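PDB 5IHX: tyrosine--tRNA ligase, mitochondrial from Emericella nidulans, which probably catalyses the ATP-dependent attachment of tyrosine to its cognate tRNA in mitochondria, and is represented here by a C-terminally truncated form with the class I catalytic domain. Local coordinates for residues 90-95 and 154-159; 227-232 and 274-279. One frame throughout, in Å; residues are numbered along the deposited sequence.

From the N terminus, the chain crosses strand 68-72 and enters helix 84-95, whose last turn opens interaction 1. That contact closes after strand 100-104 and the long helix 126-153, when residues 154-159 lead on toward edge strand 164-168. Interaction 2 opens later, at the end of helix 212-229, and closes after strand 235-238 and helix 243-259, where residues 274-279 begin strand 277-280. The two loops follow in series, neither nesting nor crossing; the centres of interactions 1 and 2 are 21 Å apart, and the two do not touch. Interaction 1 ties a helix to the connection before strand 164-168, interaction 2 a helix end to the start of strand 277-280.

Interaction 1. Residues 90-95 and 154-159; sequences LAWGYV and HGYKRQ
Tyr156 reaches from the loop onto Val95 and Trp92 in the last turn of helix 84-95, its CG anti to the carbonyl carbon (chi1 -57°). Tyr156 CB lies 3.8 Å from Val95 CB; these residues also have the nearest CA atoms across the two segments, 6.1 Å apart. Further out, Val95 CG2 sits over one face of the Tyr156 ring, 4.2 Å from the centroid and 19° off the normal, a CH-pi contact. At the far end, Tyr156 CZ is 3.7 Å from Trp92 CZ3, and Tyr156 OH, near the indole plane, is 3.3 Å from the same Trp92 CZ3. The rings form an offset edge-to-face pair with planes at 84°, the indole edge displaced toward the hydroxyl end of the phenol rather than pointing at its centre.

More loosely, Tyr94 OH lies 3.6 Å from Arg158 CD and over one face of the guanidinium. Glu148 OE1 takes both the Arg158 salt bridge and a weak hydrogen bond with Tyr94 OH. Gly155, just before Tyr156, has positive phi and ends helix 126-153 in a Schellman motif. Helix 84-95 is the crossover between parallel strands 68-72 and 100-104, a beta-alpha-beta unit of the Rossmann-type catalytic domain; loop 154-159 packs on its C-terminal turn. With no hydrogen bond between the segments, direct attraction is probably mostly dispersion with weak ring electrostatics, while the polar link runs indirectly through Glu148.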
loop_
_atom_site.group_PDB
_atom_site.type_symbol
_atom_site.label_atom_id
_atom_site.label_comp_id
_atom_site.label_asym_id
_atom_site.label_seq_id
_atom_site.Cartn_x
_atom_site.Cartn_y
_atom_site.Cartn_z
ATOM N N LEU A 90 15.805 -25.506 6.439
ATOM C CA LEU A 90 14.970 -26.021 5.358
ATOM C C LEU A 90 15.574 -27.291 4.763
ATOM O O LEU A 90 14.850 -28.201 4.358
ATOM C CB LEU A 90 14.781 -24.972 4.257
ATOM C CG LEU A 90 14.041 -23.678 4.606
ATOM C CD1 LEU A 90 13.825 -22.851 3.345
ATOM C CD2 LEU A 90 12.715 -23.947 5.306
ATOM N N ALA A 91 16.901 -27.349 4.712
ATOM C CA ALA A 91 17.592 -28.537 4.228
ATOM C C ALA A 91 17.231 -29.736 5.094
ATOM O O ALA A 91 16.899 -30.807 4.587
ATOM C CB ALA A 91 19.094 -28.317 4.218
ATOM N N TRP A 92 17.297 -29.548 6.407
ATOM C CA TRP A 92 16.904 -30.593 7.343
ATOM C C TRP A 92 15.439 -30.959 7.149
ATOM O O TRP A 92 15.085 -32.138 7.099
ATOM C CB TRP A 92 17.151 -30.148 8.783
ATOM C CG TRP A 92 18.560 -30.349 9.237
ATOM C CD1 TRP A 92 19.436 -29.389 9.650
ATOM C CD2 TRP A 92 19.260 -31.595 9.324
ATOM N NE1 TRP A 92 20.635 -29.960 9.995
ATOM C CE2 TRP A 92 20.552 -31.315 9.806
ATOM C CE3 TRP A 92 18.916 -32.922 9.051
ATOM C CZ2 TRP A 92 21.503 -32.311 10.015
ATOM C CZ3 TRP A 92 19.860 -33.911 9.259
ATOM C CH2 TRP A 92 21.138 -33.599 9.734
ATOM N N GLY A 93 14.593 -29.937 7.059
ATOM C CA GLY A 93 13.175 -30.139 6.828
ATOM C C GLY A 93 12.917 -30.991 5.601
ATOM O O GLY A 93 12.113 -31.921 5.640
ATOM N N TYR A 94 13.621 -30.686 4.514
ATOM C CA TYR A 94 13.446 -31.411 3.260
ATOM C C TYR A 94 13.745 -32.898 3.430
ATOM O O TYR A 94 12.925 -33.743 3.073
ATOM C CB TYR A 94 14.343 -30.822 2.168
ATOM C CG TYR A 94 14.248 -31.543 0.841
ATOM C CD1 TYR A 94 13.048 -31.599 0.140
ATOM C CD2 TYR A 94 15.358 -32.171 0.287
ATOM C CE1 TYR A 94 12.957 -32.257 -1.078
ATOM C CE2 TYR A 94 15.278 -32.831 -0.927
ATOM C CZ TYR A 94 14.077 -32.874 -1.604
ATOM O OH TYR A 94 13.996 -33.531 -2.810
ATOM N N VAL A 95 14.913 -33.219 3.980
ATOM C CA VAL A 95 15.314 -34.615 4.123
ATOM C C VAL A 95 14.525 -35.313 5.233
ATOM O O VAL A 95 14.551 -36.539 5.340
ATOM C CB VAL A 95 16.835 -34.754 4.393
ATOM C CG1 VAL A 95 17.631 -34.121 3.259
ATOM C CG2 VAL A 95 17.224 -34.135 5.730
ATOM N N HIS A 154 24.648 -38.608 3.171
ATOM C CA HIS A 154 24.543 -38.897 4.597
ATOM C C HIS A 154 23.379 -39.831 4.934
ATOM O O HIS A 154 22.937 -39.899 6.082
ATOM C CB HIS A 154 24.428 -37.586 5.376
ATOM C CG HIS A 154 25.714 -36.822 5.440
ATOM N ND1 HIS A 154 26.746 -37.173 6.284
ATOM C CD2 HIS A 154 26.148 -35.742 4.747
ATOM C CE1 HIS A 154 27.753 -36.337 6.119
ATOM N NE2 HIS A 154 27.416 -35.457 5.192
ATOM N N GLY A 155 22.888 -40.551 3.930
ATOM C CA GLY A 155 21.938 -41.626 4.157
ATOM C C GLY A 155 20.470 -41.253 4.056
ATOM O O GLY A 155 19.604 -42.091 4.310
ATOM N N TYR A 156 20.183 -40.009 3.688
ATOM C CA TYR A 156 18.801 -39.574 3.520
ATOM C C TYR A 156 18.383 -39.778 2.070
ATOM O O TYR A 156 18.776 -39.018 1.184
ATOM C CB TYR A 156 18.636 -38.108 3.932
ATOM C CG TYR A 156 19.072 -37.843 5.354
ATOM C CD1 TYR A 156 18.187 -37.990 6.414
ATOM C CD2 TYR A 156 20.376 -37.463 5.638
ATOM C CE1 TYR A 156 18.590 -37.757 7.718
ATOM C CE2 TYR A 156 20.786 -37.228 6.933
ATOM C CZ TYR A 156 19.892 -37.378 7.969
ATOM O OH TYR A 156 20.308 -37.147 9.260
ATOM N N LYS A 157 17.585 -40.816 1.840
ATOM C CA LYS A 157 17.156 -41.186 0.497
ATOM C C LYS A 157 15.811 -40.551 0.182
ATOM O O LYS A 157 14.851 -40.707 0.937
ATOM C CB LYS A 157 17.069 -42.708 0.359
ATOM N N ARG A 158 15.754 -39.829 -0.933
ATOM C CA ARG A 158 14.554 -39.096 -1.313
ATOM C C ARG A 158 13.343 -40.005 -1.458
ATOM O O ARG A 158 13.396 -41.032 -2.136
ATOM C CB ARG A 158 14.790 -38.336 -2.622
ATOM C CG ARG A 158 13.545 -37.661 -3.186
ATOM C CD ARG A 158 13.882 -36.756 -4.363
ATOM N NE ARG A 158 12.686 -36.348 -5.097
ATOM C CZ ARG A 158 12.665 -35.420 -6.051
ATOM N NH1 ARG A 158 13.779 -34.786 -6.396
ATOM N NH2 ARG A 158 11.525 -35.123 -6.661
ATOM N N GLN A 159 12.253 -39.609 -0.805
ATOM C CA GLN A 159 10.981 -40.311 -0.903
ATOM C C GLN A 159 10.020 -39.495 -1.758
ATOM O O GLN A 159 10.201 -38.289 -1.931
ATOM C CB GLN A 159 10.389 -40.558 0.487
ATOM C CG GLN A 159 11.295 -41.363 1.409
ATOM C CD GLN A 159 11.610 -42.740 0.853
ATOM O OE1 GLN A 159 10.765 -43.373 0.219
ATOM N NE2 GLN A 159 12.830 -43.209 1.085
#

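Interaction 2. Residues 227-232 and 274-279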
loop_
_atom_site.group_PDB
_atom_site.type_symbol
_atom_site.label_atom_id
_atom_site.label_comp_id
_atom_site.label_asym_id
_atom_site.label_seq_id
_atom_site.Cartn_x
_atom_site.Cartn_y
_atom_site.Cartn_z
ATOM N N MET A 227 -0.099 -16.044 1.920
ATOM C CA MET A 227 -0.179 -16.688 0.614
ATOM C C MET A 227 0.340 -18.127 0.663
ATOM O O MET A 227 -0.189 -19.006 -0.015
ATOM C CB MET A 227 0.607 -15.885 -0.424
ATOM C CG MET A 227 -0.008 -14.535 -0.778
ATOM S SD MET A 227 -1.642 -14.650 -1.537
ATOM C CE MET A 227 -1.274 -15.562 -3.031
ATOM N N LEU A 228 1.379 -18.362 1.461
ATOM C CA LEU A 228 1.938 -19.704 1.607
ATOM C C LEU A 228 1.149 -20.516 2.631
ATOM O O LEU A 228 0.993 -21.730 2.496
ATOM C CB LEU A 228 3.407 -19.630 2.021
ATOM C CG LEU A 228 4.343 -18.915 1.041
ATOM C CD1 LEU A 228 5.764 -18.891 1.586
ATOM C CD2 LEU A 228 4.303 -19.551 -0.343
ATOM N N PHE A 229 0.661 -19.831 3.659
ATOM C CA PHE A 229 -0.105 -20.460 4.729
ATOM C C PHE A 229 -1.355 -21.161 4.196
ATOM O O PHE A 229 -1.725 -22.234 4.675
ATOM C CB PHE A 229 -0.491 -19.412 5.775
ATOM C CG PHE A 229 -1.238 -19.968 6.951
ATOM C CD1 PHE A 229 -0.569 -20.314 8.113
ATOM C CD2 PHE A 229 -2.615 -20.131 6.901
ATOM C CE1 PHE A 229 -1.259 -20.820 9.202
ATOM C CE2 PHE A 229 -3.307 -20.636 7.985
ATOM C CZ PHE A 229 -2.629 -20.980 9.137
ATOM N N LYS A 230 -2.000 -20.547 3.208
ATOM C CA LYS A 230 -3.199 -21.115 2.595
ATOM C C LYS A 230 -2.938 -22.495 2.002
ATOM O O LYS A 230 -3.857 -23.306 1.881
ATOM C CB LYS A 230 -3.729 -20.191 1.495
ATOM C CG LYS A 230 -4.232 -18.845 1.979
ATOM C CD LYS A 230 -4.204 -17.822 0.852
ATOM C CE LYS A 230 -5.093 -18.246 -0.304
ATOM N N ASN A 231 -1.685 -22.754 1.635
ATOM C CA ASN A 231 -1.306 -24.015 1.006
ATOM C C ASN A 231 -0.517 -24.931 1.945
ATOM O O ASN A 231 0.202 -25.822 1.493
ATOM C CB ASN A 231 -0.497 -23.738 -0.264
ATOM C CG ASN A 231 -1.359 -23.203 -1.397
ATOM O OD1 ASN A 231 -2.475 -23.674 -1.621
ATOM N ND2 ASN A 231 -0.842 -22.212 -2.117
ATOM N N GLY A 232 -0.650 -24.701 3.248
ATOM C CA GLY A 232 -0.106 -25.607 4.246
ATOM C C GLY A 232 1.168 -25.147 4.933
ATOM O O GLY A 232 1.685 -25.842 5.813
ATOM N N ASP A 274 -2.914 -25.454 14.784
ATOM C CA ASP A 274 -3.115 -24.971 13.419
ATOM C C ASP A 274 -2.697 -23.516 13.251
ATOM O O ASP A 274 -2.682 -22.995 12.136
ATOM C CB ASP A 274 -4.584 -25.122 13.016
ATOM C CG ASP A 274 -5.053 -26.559 13.052
ATOM O OD1 ASP A 274 -4.203 -27.464 12.915
ATOM O OD2 ASP A 274 -6.271 -26.782 13.216
ATOM N N LYS A 275 -2.355 -22.862 14.357
ATOM C CA LYS A 275 -2.007 -21.447 14.322
ATOM C C LYS A 275 -0.611 -21.256 13.736
ATOM O O LYS A 275 0.271 -22.091 13.949
ATOM C CB LYS A 275 -2.082 -20.845 15.727
ATOM C CG LYS A 275 -3.493 -20.809 16.305
ATOM C CD LYS A 275 -3.495 -20.379 17.763
ATOM C CE LYS A 275 -4.905 -20.336 18.340
ATOM N NZ LYS A 275 -5.796 -19.373 17.642
ATOM N N PRO A 276 -0.403 -20.159 12.986
ATOM C CA PRO A 276 0.942 -19.876 12.476
ATOM C C PRO A 276 1.938 -19.689 13.611
ATOM O O PRO A 276 1.570 -19.221 14.686
ATOM C CB PRO A 276 0.759 -18.578 11.682
ATOM C CG PRO A 276 -0.465 -17.954 12.255
ATOM C CD PRO A 276 -1.357 -19.095 12.630
ATOM N N ILE A 277 3.188 -20.061 13.371
ATOM C CA ILE A 277 4.213 -19.975 14.395
ATOM C C ILE A 277 5.558 -19.939 13.681
ATOM O O ILE A 277 5.646 -20.309 12.517
ATOM C CB ILE A 277 4.122 -21.164 15.380
ATOM C CG1 ILE A 277 5.049 -20.958 16.580
ATOM C CG2 ILE A 277 4.386 -22.490 14.657
ATOM C CD1 ILE A 277 4.787 -21.932 17.713
ATOM N N GLY A 278 6.598 -19.465 14.352
ATOM C CA GLY A 278 7.900 -19.377 13.721
ATOM C C GLY A 278 9.041 -19.373 14.711
ATOM O O GLY A 278 8.829 -19.411 15.922
ATOM N N PHE A 279 10.260 -19.337 14.187
ATOM C CA PHE A 279 11.441 -19.255 15.030
ATOM C C PHE A 279 12.605 -18.677 14.248
ATOM O O PHE A 279 12.550 -18.575 13.021
ATOM C CB PHE A 279 11.801 -20.631 15.597
ATOM C CG PHE A 279 12.086 -21.673 14.553
ATOM C CD1 PHE A 279 11.054 -22.332 13.909
ATOM C CD2 PHE A 279 13.393 -22.018 14.241
ATOM C CE1 PHE A 279 11.321 -23.302 12.959
ATOM C CE2 PHE A 279 13.663 -22.984 13.293
ATOM C CZ PHE A 279 12.625 -23.629 12.653
#
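With CG anti to the backbone N (chi1 -178°) and the ring turned to a chi2 of 95°, Phe229 extends from the end of helix 212-229 toward Pro276. The CE1-CZ side of the ring does the touching: Phe229 CE1 lies 3.8 Å from Pro276 CD and 3.9 Å from Pro276 CB, so one corner of the phenyl ring meets two carbons of the pyrrolidine. The approach is oblique and is not a stack. Next along the rim, Phe229 CZ comes within 3.6 Å of the carbonyl oxygen Asp274 O, which lies near the ring plane; an electronegative oxygen there faces the weakly positive C-H edge, although no hydrogen bond is formed. A type I turn from Phe229 to Gly232 follows, closed by Gly232 N to Phe229 O; the positive phi of Gly232 completes a Schellman motif, and the chain then enters strand 235-238. That strand pairs in parallel with 277-280 in the Rossmann-type catalytic domain of class I synthetases, so the contact bridges the approaches to two neighbouring strands. Val253 of helix 243-259 and Leu269 touch both Phe229 and Pro276, adding apolar packing. The Asp274 carboxylate takes no part in the ring contact; its OD1 forms a salt bridge with Lys64.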